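PDB 5Y89: putative hemin transport system, substrate-binding protein from Burkholderia cenocepacia, which binds heme in the periplasm and probably delivers it to an inner-membrane hemin importer. Local coordinates for residues I9-A14 with G34-C39; G52-L57 with A74-P79; L57-L62 with I82-G87; L156-T161 with S210-A215. All blocks are in the same frame, centred on the assembly; numbering follows the deposited sequence.

Contact 1: residues I9-A14 with G34-C39; sequences IVIGGA and GADTTC. With HEM (protoporphyrin IX containing Fe), chain C.
The beta-alpha-beta unit that opens the N-terminal lobe of this periplasmic binding protein brings strand 6-11 beside strand 30-35, and the contact follows the two parallel chains past their C-terminal ends. Parallel pairing comes first: Val10 N donates to Gly34 O (3.2 Å), and Asp36 N returns a longer, more bent bond to Val10 O. With chi1 at 74°, CG of Asp36 sits between its own backbone N and carbonyl carbon, which turns the carboxylate across to the other loop. There OD1 takes the N-H of Gly12 in a short, nearly straight bond of 2.7 Å that arrives from above the carboxylate plane. OD2 is gripped twice from its own loop, by the Thr38 hydroxyl on the syn lone pair and by Thr38 N, an Asx turn. Thr38 OG1 then meets Gly13 N (3.0 Å) in a weak bond at the first turn of helix 13-21. Gly13, a heme-binding residue, and Thr38 both lie beside a heme propionate. Cys39 SG rests against Gly13 CA at 3.6 Å. Around this junction Ala16 of helix 13-21 packs on Val10 and Cys39, while strand 69-73 flanks strand 6-11 through the backbone of Ile9 and Ile11.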
# COMPACT_ATOMS: atom_id res chain seq x y z
N ILE A 9 6.42 17.95 -4.55
CA ILE A 9 6.08 17.14 -3.38
C ILE A 9 5.24 15.97 -3.84
O ILE A 9 4.28 16.13 -4.61
CB ILE A 9 5.31 17.97 -2.34
CG1 ILE A 9 6.23 18.95 -1.70
CG2 ILE A 9 4.75 17.07 -1.22
CD1 ILE A 9 5.50 20.01 -0.90
N VAL A 10 5.57 14.78 -3.33
CA VAL A 10 4.79 13.55 -3.63
C VAL A 10 4.05 13.07 -2.36
O VAL A 10 4.63 13.04 -1.28
CB VAL A 10 5.64 12.38 -4.17
CG1 VAL A 10 6.27 12.76 -5.49
CG2 VAL A 10 6.76 12.01 -3.22
N ILE A 11 2.79 12.70 -2.53
CA ILE A 11 1.95 12.22 -1.47
C ILE A 11 1.42 10.85 -1.87
O ILE A 11 0.58 10.74 -2.80
CB ILE A 11 0.72 13.13 -1.19
CG1 ILE A 11 1.10 14.55 -0.99
CG2 ILE A 11 -0.05 12.60 0.02
CD1 ILE A 11 1.98 14.84 0.21
N GLY A 12 1.92 9.83 -1.17
CA GLY A 12 1.64 8.44 -1.50
C GLY A 12 2.93 7.74 -1.88
O GLY A 12 3.53 8.02 -2.95
N GLY A 13 3.33 6.78 -1.04
CA GLY A 13 4.62 6.13 -1.22
C GLY A 13 4.91 5.53 -2.59
O GLY A 13 6.06 5.53 -3.04
N ALA A 14 3.88 4.99 -3.23
CA ALA A 14 4.05 4.38 -4.55
C ALA A 14 4.48 5.42 -5.57
O ALA A 14 5.32 5.16 -6.45
CB ALA A 14 2.77 3.70 -5.00
N GLY A 34 9.99 17.22 -1.14
CA GLY A 34 9.33 16.69 0.03
C GLY A 34 8.37 15.59 -0.27
O GLY A 34 8.03 15.34 -1.42
N ALA A 35 7.90 14.95 0.77
CA ALA A 35 7.00 13.80 0.66
C ALA A 35 6.19 13.62 1.95
O ALA A 35 6.43 14.33 2.90
CB ALA A 35 7.79 12.56 0.37
N ASP A 36 5.21 12.73 1.93
CA ASP A 36 4.51 12.35 3.14
C ASP A 36 5.21 11.11 3.75
O ASP A 36 6.04 10.48 3.10
CB ASP A 36 3.01 12.05 2.89
CG ASP A 36 2.81 10.75 2.21
OD1 ASP A 36 3.29 10.60 1.04
OD2 ASP A 36 2.29 9.84 2.87
N THR A 37 4.84 10.78 4.98
CA THR A 37 5.49 9.76 5.76
C THR A 37 5.31 8.33 5.24
O THR A 37 6.08 7.50 5.62
CB THR A 37 4.98 9.80 7.19
OG1 THR A 37 3.54 9.85 7.16
CG2 THR A 37 5.53 11.06 7.92
N THR A 38 4.37 8.08 4.32
CA THR A 38 4.32 6.80 3.62
C THR A 38 5.47 6.58 2.61
O THR A 38 5.71 5.44 2.17
CB THR A 38 2.98 6.59 2.86
OG1 THR A 38 2.83 7.59 1.83
CG2 THR A 38 1.82 6.66 3.82
N CYS A 39 6.16 7.65 2.22
CA CYS A 39 7.28 7.56 1.31
C CYS A 39 8.58 7.11 2.00
O CYS A 39 9.41 7.93 2.39
CB CYS A 39 7.45 8.89 0.55
SG CYS A 39 5.93 9.36 -0.35
CHA HEM C . -2.47 2.64 4.12
CHB HEM C . -5.62 3.97 7.53
CHC HEM C . -1.99 5.79 10.21
CHD HEM C . 1.15 4.35 6.87
C1A HEM C . -3.61 2.86 4.83
C2A HEM C . -4.88 2.52 4.35
C3A HEM C . -5.78 2.88 5.31
C4A HEM C . -5.06 3.47 6.37
CMA HEM C . -7.28 2.80 5.18
CAA HEM C . -5.16 1.83 3.04
CBA HEM C . -5.22 0.30 3.30
CGA HEM C . -5.93 -0.48 2.18
O1A HEM C . -6.37 0.09 1.12
O2A HEM C . -6.05 -1.74 2.33
C1B HEM C . -4.87 4.47 8.61
C2B HEM C . -5.48 5.04 9.80
C3B HEM C . -4.48 5.54 10.60
C4B HEM C . -3.23 5.35 9.77
CMB HEM C . -6.94 4.94 10.17
CAB HEM C . -4.57 6.18 11.98
CBB HEM C . -5.73 6.50 12.62
C1C HEM C . -0.80 5.63 9.52
C2C HEM C . 0.48 6.15 9.90
C3C HEM C . 1.35 5.68 8.92
C4C HEM C . 0.59 4.90 8.01
CMC HEM C . 0.84 7.02 11.10
CAC HEM C . 2.80 5.89 8.68
CBC HEM C . 3.46 6.65 9.50
C1D HEM C . 0.39 3.75 5.89
C2D HEM C . 1.03 3.11 4.71
C3D HEM C . 0.04 2.71 3.94
C4D HEM C . -1.21 3.01 4.67
CMD HEM C . 2.51 3.06 4.41
CAD HEM C . 0.16 2.01 2.60
CBD HEM C . 0.79 2.89 1.52
CGD HEM C . 0.04 4.19 1.31
O1D HEM C . -1.17 4.31 1.69
O2D HEM C . 0.65 5.16 0.77
NA HEM C . -3.73 3.56 6.02
NB HEM C . -3.60 4.85 8.57
NC HEM C . -0.70 5.07 8.32
ND HEM C . -0.96 3.75 5.78
FE HEM C . -2.17 4.32 7.10

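Contact 2: residues G52-L57 with A74-P79; sequences GYQRAL and AEAGPP. With HEM (protoporphyrin IX containing Fe), chain C.
The guanidinium of Arg55 lies between two flat neighbours: heme C1A is 3.3 Å above one face, towards the rim, and Gln54 OE1 comes over the opposite face. At its edge, in plane, stand Glu75 OE1 and heme propionate O1D. The Tyr53 ring carries heme C1C over one face and the backbone N of Arg55 over the other, and its OH binds the heme iron at 2.0 Å as axial ligand. Arg55 reaches this place by an extended chain from CG to NE. Arg55 NH2 forms a salt bridge with Glu75 OE1 (3.0 Å). It also bonds O1D of the propionate; NH1 gives to the same oxygen and to Tyr53 OH, the latter 28° out of the guanidinium plane. This positive charge beside the iron-bound oxygen would be expected to favour a phenolate. The extended Gln54 places NE2 2.6 Å from O2D, the second oxygen of that propionate. Behind the side chains the two loops are laced by backbone: Gly77 N bonds Gln54 O (2.9 Å), and Gly77 O receives Leu57 N (2.9 Å), before the cis peptide leading to Pro78. The arrangement recalls the tyrosine-ligated heme site of relatives such as ShuT and PhuT.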
# COMPACT_ATOMS: atom_id res chain seq x y z
N GLY A 52 3.91 15.52 6.67
CA GLY A 52 2.80 14.87 7.37
C GLY A 52 2.48 13.54 6.77
O GLY A 52 3.32 12.98 6.04
N TYR A 53 1.26 13.04 7.07
CA TYR A 53 0.80 11.72 6.65
C TYR A 53 -0.28 11.87 5.60
O TYR A 53 -1.16 12.71 5.71
CB TYR A 53 0.23 10.92 7.87
CG TYR A 53 -0.52 9.64 7.51
CD1 TYR A 53 0.08 8.65 6.76
CD2 TYR A 53 -1.86 9.45 7.86
CE1 TYR A 53 -0.62 7.50 6.36
CE2 TYR A 53 -2.56 8.30 7.52
CZ TYR A 53 -1.94 7.32 6.73
OH TYR A 53 -2.64 6.09 6.37
N GLN A 54 -0.21 11.03 4.60
CA GLN A 54 -1.09 10.99 3.45
C GLN A 54 -2.55 11.27 3.72
O GLN A 54 -3.18 12.00 2.93
CB GLN A 54 -0.97 9.59 2.84
CG GLN A 54 -1.83 9.32 1.61
CD GLN A 54 -1.50 8.02 0.92
OE1 GLN A 54 -2.31 7.48 0.18
NE2 GLN A 54 -0.30 7.53 1.12
N ARG A 55 -3.10 10.66 4.76
CA ARG A 55 -4.55 10.76 5.01
C ARG A 55 -4.90 11.77 6.12
O ARG A 55 -6.04 11.92 6.46
CB ARG A 55 -5.15 9.38 5.31
CG ARG A 55 -5.02 8.40 4.14
CD ARG A 55 -5.47 6.98 4.44
NE ARG A 55 -5.23 6.10 3.30
CZ ARG A 55 -4.05 5.63 2.93
NH1 ARG A 55 -2.94 5.91 3.61
NH2 ARG A 55 -3.94 4.89 1.82
N ALA A 56 -3.93 12.51 6.62
CA ALA A 56 -4.18 13.49 7.70
C ALA A 56 -3.29 14.70 7.45
O ALA A 56 -2.64 15.21 8.35
CB ALA A 56 -3.92 12.89 9.11
N LEU A 57 -3.33 15.19 6.20
CA LEU A 57 -2.48 16.32 5.80
C LEU A 57 -2.99 17.62 6.38
O LEU A 57 -4.19 17.85 6.53
CB LEU A 57 -2.43 16.42 4.29
CG LEU A 57 -1.85 15.21 3.58
CD1 LEU A 57 -2.24 15.23 2.11
CD2 LEU A 57 -0.35 15.18 3.74
N ALA A 74 -5.16 9.56 -4.87
CA ALA A 74 -6.60 9.88 -4.70
C ALA A 74 -7.03 9.67 -3.27
O ALA A 74 -8.00 10.30 -2.87
CB ALA A 74 -7.50 9.06 -5.66
N GLU A 75 -6.32 8.84 -2.50
CA GLU A 75 -6.65 8.66 -1.08
C GLU A 75 -5.98 9.67 -0.14
O GLU A 75 -6.18 9.61 1.08
CB GLU A 75 -6.34 7.21 -0.62
CG GLU A 75 -7.31 6.18 -1.23
CD GLU A 75 -6.96 4.73 -0.91
OE1 GLU A 75 -5.91 4.43 -0.37
OE2 GLU A 75 -7.73 3.84 -1.19
N ALA A 76 -5.19 10.58 -0.66
CA ALA A 76 -4.66 11.67 0.18
C ALA A 76 -5.77 12.61 0.63
O ALA A 76 -6.71 12.86 -0.10
CB ALA A 76 -3.59 12.45 -0.56
N GLY A 77 -5.67 13.13 1.83
CA GLY A 77 -6.73 13.96 2.37
C GLY A 77 -6.29 14.47 3.71
O GLY A 77 -5.13 14.27 4.11
N PRO A 78 -7.17 15.16 4.44
CA PRO A 78 -8.57 15.33 4.12
C PRO A 78 -8.84 16.26 2.92
O PRO A 78 -7.95 17.01 2.51
CB PRO A 78 -9.19 15.90 5.47
CG PRO A 78 -8.04 16.69 6.04
CD PRO A 78 -6.80 15.85 5.70
N PRO A 79 -10.08 16.18 2.37
CA PRO A 79 -10.27 17.05 1.18
C PRO A 79 -10.05 18.52 1.38
O PRO A 79 -9.57 19.16 0.42
CB PRO A 79 -11.77 16.82 0.76
CG PRO A 79 -12.33 15.81 1.74
CD PRO A 79 -11.16 15.15 2.48
CHA HEM C . -2.47 2.64 4.12
CHB HEM C . -5.62 3.97 7.53
CHC HEM C . -1.99 5.79 10.21
CHD HEM C . 1.15 4.35 6.87
C1A HEM C . -3.61 2.86 4.83
C2A HEM C . -4.88 2.52 4.35
C3A HEM C . -5.78 2.88 5.31
C4A HEM C . -5.06 3.47 6.37
CMA HEM C . -7.28 2.80 5.18
CAA HEM C . -5.16 1.83 3.04
CBA HEM C . -5.22 0.30 3.30
CGA HEM C . -5.93 -0.48 2.18
O1A HEM C . -6.37 0.09 1.12
O2A HEM C . -6.05 -1.74 2.33
C1B HEM C . -4.87 4.47 8.61
C2B HEM C . -5.48 5.04 9.80
C3B HEM C . -4.48 5.54 10.60
C4B HEM C . -3.23 5.35 9.77
CMB HEM C . -6.94 4.94 10.17
CAB HEM C . -4.57 6.18 11.98
CBB HEM C . -5.73 6.50 12.62
C1C HEM C . -0.80 5.63 9.52
C2C HEM C . 0.48 6.15 9.90
C3C HEM C . 1.35 5.68 8.92
C4C HEM C . 0.59 4.90 8.01
CMC HEM C . 0.84 7.02 11.10
CAC HEM C . 2.80 5.89 8.68
CBC HEM C . 3.46 6.65 9.50
C1D HEM C . 0.39 3.75 5.89
C2D HEM C . 1.03 3.11 4.71
C3D HEM C . 0.04 2.71 3.94
C4D HEM C . -1.21 3.01 4.67
CMD HEM C . 2.51 3.06 4.41
CAD HEM C . 0.16 2.01 2.60
CBD HEM C . 0.79 2.89 1.52
CGD HEM C . 0.04 4.19 1.31
O1D HEM C . -1.17 4.31 1.69
O2D HEM C . 0.65 5.16 0.77
NA HEM C . -3.73 3.56 6.02
NB HEM C . -3.60 4.85 8.57
NC HEM C . -0.70 5.07 8.32
ND HEM C . -0.96 3.75 5.78
FE HEM C . -2.17 4.32 7.10

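Contact 3: residues L57-L62 with I82-G87; sequences LSAEGL and IAQVKG
Leu62 and Val85 make the inner half of a helix-to-helix contact on the N-terminal lobe, where the short helix 59-63 packs beside helix 79-87 against one face of the parallel four-stranded sheet. Here the packing is wholly apolar: Val85 CG2 meets Leu62 CB at 4.0 Å and its CD1 at 4.1 Å, the two side chains crossing at about a right angle. Val85 has CG1 anti to the backbone N (chi1 169°), which leaves CG2 as the branch turned to Leu62. Further along, the methyl groups Leu57 CD1 and Ile82 CD1 touch at 4.1 Å, at the ends of chains that meet at a slant. The buried side is backed by strands, with Ile9 of strand 6-11 against Leu62 and Val92 of strand 91-95 against Val85. The outer side is different in kind. Gln84 is exposed, and no hydrogen bond spans the two segments; its chain lies over Ala59 as a lid, touching through carbons and the amide alike. CG stands anti to the backbone N at a chi1 of 179°, and the extended chain carries the amide past the small methyl group. Ala59 CB is thereby met by three successive atoms of Gln84: CG at 3.6 Å, CD at 3.3 Å and OE1 at 3.5 Å.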
# COMPACT_ATOMS: atom_id res chain seq x y z
N LEU A 57 -3.33 15.19 6.20
CA LEU A 57 -2.48 16.32 5.80
C LEU A 57 -2.99 17.62 6.38
O LEU A 57 -4.19 17.85 6.53
CB LEU A 57 -2.43 16.42 4.29
CG LEU A 57 -1.85 15.21 3.58
CD1 LEU A 57 -2.24 15.23 2.11
CD2 LEU A 57 -0.35 15.18 3.74
N SER A 58 -2.06 18.49 6.66
CA SER A 58 -2.31 19.89 6.91
C SER A 58 -1.85 20.66 5.61
O SER A 58 -0.80 20.37 5.06
CB SER A 58 -1.48 20.38 8.16
OG SER A 58 -1.78 21.75 8.38
N ALA A 59 -2.61 21.66 5.20
CA ALA A 59 -2.21 22.55 4.13
C ALA A 59 -0.84 23.21 4.49
O ALA A 59 0.06 23.29 3.66
CB ALA A 59 -3.29 23.61 3.92
N GLU A 60 -0.69 23.73 5.70
CA GLU A 60 0.57 24.38 6.10
C GLU A 60 1.76 23.43 5.99
O GLU A 60 2.83 23.81 5.61
CB GLU A 60 0.44 25.06 7.49
CG GLU A 60 -0.49 26.27 7.45
CD GLU A 60 -0.84 26.92 8.78
OE1 GLU A 60 -0.82 26.23 9.86
OE2 GLU A 60 -1.12 28.15 8.73
N GLY A 61 1.56 22.17 6.32
CA GLY A 61 2.65 21.19 6.21
C GLY A 61 3.18 21.05 4.81
O GLY A 61 4.39 20.99 4.58
N LEU A 62 2.26 21.00 3.85
CA LEU A 62 2.62 20.95 2.44
C LEU A 62 3.22 22.26 1.96
O LEU A 62 4.29 22.27 1.39
CB LEU A 62 1.42 20.59 1.59
CG LEU A 62 1.18 19.13 1.25
CD1 LEU A 62 -0.16 18.73 1.72
CD2 LEU A 62 1.24 18.91 -0.26
N ILE A 82 -6.22 19.30 0.58
CA ILE A 82 -5.94 19.26 -0.82
C ILE A 82 -6.47 20.51 -1.52
O ILE A 82 -5.79 21.12 -2.33
CB ILE A 82 -6.59 18.01 -1.50
CG1 ILE A 82 -5.97 16.68 -0.99
CG2 ILE A 82 -6.47 18.02 -3.03
CD1 ILE A 82 -4.44 16.67 -1.04
N ALA A 83 -7.70 20.89 -1.23
CA ALA A 83 -8.34 22.08 -1.87
C ALA A 83 -7.58 23.37 -1.49
O ALA A 83 -7.44 24.24 -2.32
CB ALA A 83 -9.84 22.22 -1.49
N GLN A 84 -7.09 23.47 -0.26
CA GLN A 84 -6.36 24.66 0.15
C GLN A 84 -5.03 24.77 -0.63
O GLN A 84 -4.65 25.85 -1.04
CB GLN A 84 -6.11 24.71 1.64
CG GLN A 84 -5.31 25.94 2.07
CD GLN A 84 -5.33 26.19 3.60
OE1 GLN A 84 -6.11 25.57 4.34
NE2 GLN A 84 -4.51 27.15 4.06
N VAL A 85 -4.37 23.64 -0.83
CA VAL A 85 -3.14 23.63 -1.60
C VAL A 85 -3.43 24.05 -3.06
O VAL A 85 -2.71 24.87 -3.59
CB VAL A 85 -2.49 22.22 -1.59
CG1 VAL A 85 -1.37 22.11 -2.59
CG2 VAL A 85 -1.95 21.92 -0.21
N LYS A 86 -4.51 23.55 -3.67
CA LYS A 86 -4.86 24.04 -5.06
C LYS A 86 -5.22 25.48 -5.06
O LYS A 86 -4.85 26.20 -5.95
CB LYS A 86 -6.02 23.31 -5.67
CG LYS A 86 -5.72 21.88 -6.03
CD LYS A 86 -7.06 21.17 -6.33
CE LYS A 86 -6.80 19.69 -6.52
NZ LYS A 86 -8.07 18.87 -6.53
N GLY A 87 -5.92 25.93 -4.02
CA GLY A 87 -6.28 27.33 -3.90
C GLY A 87 -5.06 28.24 -3.75
O GLY A 87 -5.19 29.44 -3.91

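Contact 4: residues L156-T161 with S210-A215; sequences LNHTGT and SDEGLA. With HEM (protoporphyrin IX containing Fe), chain C; ACT (acetate ion), chain D.
His158 overlaps Glu212 and the heme at once. The imidazole has heme C3C 3.1 Å above one face, towards the rim, and its CE1 reaches CB of Glu212 at 3.7 Å, an off-centre CH-pi contact whose carbon stands 29° off the ring normal. CG anti to the backbone N (chi1 -170°) places the ring between the porphyrin and helix 211-217. His158 ND1 donates to acetate OXT (2.7 Å). In this crystal that oxygen, of an ion probably from the crystallisation liquor, lies between His158 ND1 and Ser210 OG, though its 2.5 Å distance to Ser210 OG is doubtfully short. Ser210 is also the N-cap of that helix, its OG accepting from Gly213 N (3.0 Å). A water bridges the backbones of Asn157 and Ser210, accepting from both N-H groups and donating to the other acetate oxygen. Alongside, Gly213 CA makes a CA-H...O contact with Asn157 O at 3.3 Å. The carboxylate of Glu212 is anchored at OE1 by Ala245 N. The two segments leave neighbouring parallel strands, 151-156 and 206-210, and build the C-terminal lobe's wall of the heme cleft, where His158 is one of the heme-binding residues.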
# COMPACT_ATOMS: atom_id res chain seq x y z
N LEU A 156 -5.30 -3.88 10.05
CA LEU A 156 -4.71 -2.59 9.83
C LEU A 156 -4.61 -1.89 11.14
O LEU A 156 -5.65 -1.52 11.70
CB LEU A 156 -5.64 -1.80 8.90
CG LEU A 156 -5.27 -0.31 8.66
CD1 LEU A 156 -4.07 -0.28 7.79
CD2 LEU A 156 -6.40 0.40 7.92
N ASN A 157 -3.39 -1.68 11.63
CA ASN A 157 -3.22 -0.95 12.89
C ASN A 157 -1.81 -0.38 12.99
O ASN A 157 -0.98 -0.76 13.83
CB ASN A 157 -3.40 -1.98 14.03
CG ASN A 157 -3.50 -1.30 15.37
OD1 ASN A 157 -3.61 -0.08 15.48
ND2 ASN A 157 -3.42 -2.08 16.40
N HIS A 158 -1.53 0.58 12.12
CA HIS A 158 -0.14 1.01 11.89
C HIS A 158 0.55 1.52 13.13
O HIS A 158 1.72 1.23 13.34
CB HIS A 158 -0.10 2.05 10.79
CG HIS A 158 1.30 2.37 10.32
ND1 HIS A 158 1.90 1.67 9.29
CD2 HIS A 158 2.23 3.24 10.78
CE1 HIS A 158 3.12 2.15 9.11
NE2 HIS A 158 3.34 3.11 9.99
N THR A 159 -0.17 2.30 13.92
CA THR A 159 0.38 2.94 15.11
C THR A 159 0.04 2.19 16.39
O THR A 159 0.63 2.49 17.42
CB THR A 159 -0.11 4.38 15.26
OG1 THR A 159 -1.51 4.41 15.49
CG2 THR A 159 0.23 5.19 13.99
N GLY A 160 -0.86 1.19 16.32
CA GLY A 160 -1.27 0.43 17.50
C GLY A 160 -2.44 1.00 18.24
O GLY A 160 -2.83 0.45 19.20
N THR A 161 -2.98 2.16 17.84
CA THR A 161 -4.05 2.80 18.61
C THR A 161 -5.42 2.09 18.48
O THR A 161 -6.22 2.18 19.37
CB THR A 161 -4.26 4.30 18.26
OG1 THR A 161 -4.58 4.36 16.86
CG2 THR A 161 -3.03 5.09 18.47
N SER A 210 0.79 -5.64 8.75
CA SER A 210 2.05 -5.03 8.33
C SER A 210 3.13 -5.30 9.38
O SER A 210 2.80 -5.57 10.55
CB SER A 210 1.89 -3.51 8.07
OG SER A 210 1.79 -2.75 9.25
N ASP A 211 4.39 -5.29 8.97
CA ASP A 211 5.52 -5.41 9.92
C ASP A 211 5.39 -4.35 11.02
O ASP A 211 5.67 -4.64 12.20
CB ASP A 211 6.91 -5.23 9.24
CG ASP A 211 7.19 -6.33 8.18
OD1 ASP A 211 6.44 -7.35 8.08
OD2 ASP A 211 8.14 -6.18 7.42
N GLU A 212 4.96 -3.15 10.62
CA GLU A 212 4.93 -2.02 11.52
C GLU A 212 3.80 -2.11 12.55
O GLU A 212 4.00 -1.78 13.72
CB GLU A 212 4.83 -0.69 10.76
CG GLU A 212 6.02 -0.37 9.84
CD GLU A 212 5.93 -1.00 8.43
OE1 GLU A 212 5.06 -1.89 8.10
OE2 GLU A 212 6.81 -0.70 7.63
N GLY A 213 2.63 -2.57 12.09
CA GLY A 213 1.48 -2.79 12.91
C GLY A 213 1.78 -3.86 13.94
O GLY A 213 1.49 -3.73 15.16
N LEU A 214 2.41 -4.91 13.46
CA LEU A 214 2.80 -6.00 14.34
C LEU A 214 3.79 -5.52 15.41
O LEU A 214 3.63 -5.84 16.58
CB LEU A 214 3.39 -7.13 13.53
CG LEU A 214 3.75 -8.42 14.24
CD1 LEU A 214 2.49 -9.06 14.83
CD2 LEU A 214 4.47 -9.38 13.26
N ALA A 215 4.78 -4.75 15.02
CA ALA A 215 5.75 -4.23 16.00
C ALA A 215 5.17 -3.15 16.96
O ALA A 215 5.56 -3.07 18.10
CB ALA A 215 7.02 -3.72 15.31
CHA HEM C . -2.47 2.64 4.12
CHB HEM C . -5.62 3.97 7.53
CHC HEM C . -1.99 5.79 10.21
CHD HEM C . 1.15 4.35 6.87
C1A HEM C . -3.61 2.86 4.83
C2A HEM C . -4.88 2.52 4.35
C3A HEM C . -5.78 2.88 5.31
C4A HEM C . -5.06 3.47 6.37
CMA HEM C . -7.28 2.80 5.18
CAA HEM C . -5.16 1.83 3.04
CBA HEM C . -5.22 0.30 3.30
CGA HEM C . -5.93 -0.48 2.18
O1A HEM C . -6.37 0.09 1.12
O2A HEM C . -6.05 -1.74 2.33
C1B HEM C . -4.87 4.47 8.61
C2B HEM C . -5.48 5.04 9.80
C3B HEM C . -4.48 5.54 10.60
C4B HEM C . -3.23 5.35 9.77
CMB HEM C . -6.94 4.94 10.17
CAB HEM C . -4.57 6.18 11.98
CBB HEM C . -5.73 6.50 12.62
C1C HEM C . -0.80 5.63 9.52
C2C HEM C . 0.48 6.15 9.90
C3C HEM C . 1.35 5.68 8.92
C4C HEM C . 0.59 4.90 8.01
CMC HEM C . 0.84 7.02 11.10
CAC HEM C . 2.80 5.89 8.68
CBC HEM C . 3.46 6.65 9.50
C1D HEM C . 0.39 3.75 5.89
C2D HEM C . 1.03 3.11 4.71
C3D HEM C . 0.04 2.71 3.94
C4D HEM C . -1.21 3.01 4.67
CMD HEM C . 2.51 3.06 4.41
CAD HEM C . 0.16 2.01 2.60
CBD HEM C . 0.79 2.89 1.52
CGD HEM C . 0.04 4.19 1.31
O1D HEM C . -1.17 4.31 1.69
O2D HEM C . 0.65 5.16 0.77
NA HEM C . -3.73 3.56 6.02
NB HEM C . -3.60 4.85 8.57
NC HEM C . -0.70 5.07 8.32
ND HEM C . -0.96 3.75 5.78
FE HEM C . -2.17 4.32 7.10
C ACT D . -0.28 -0.63 7.89
O ACT D . -0.81 -1.64 7.44
OXT ACT D . 0.64 -0.63 8.76
CH3 ACT D . -0.84 0.59 7.33
O HOH W 1 -1.31 -3.42 9.84

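Contacts 1, 2 and 3 belong to one lobe of the binding protein and touch one another; contact 4 lies on the other lobe, its nearest atoms about 7 Å from contacts 1 and 2, with the heme between. Contacts 1 and 3 are largely buried, contacts 2 and 4 partly exposed at the cleft. Contact 1 relies on backbone and carboxylate bonds, whereas contact 3, which shares Leu57 with contact 2, is apolar with an exposed fringe. The salt bridge and iron ligand lie in contact 2, beside the heme, with the bonds of Gln54 and Arg55 to one propionate; contact 4 faces the porphyrin with a ring and an exogenous ion. In this lobe-and-cleft architecture, strand ends and loops carry the polar chemistry, and helix packing stands behind.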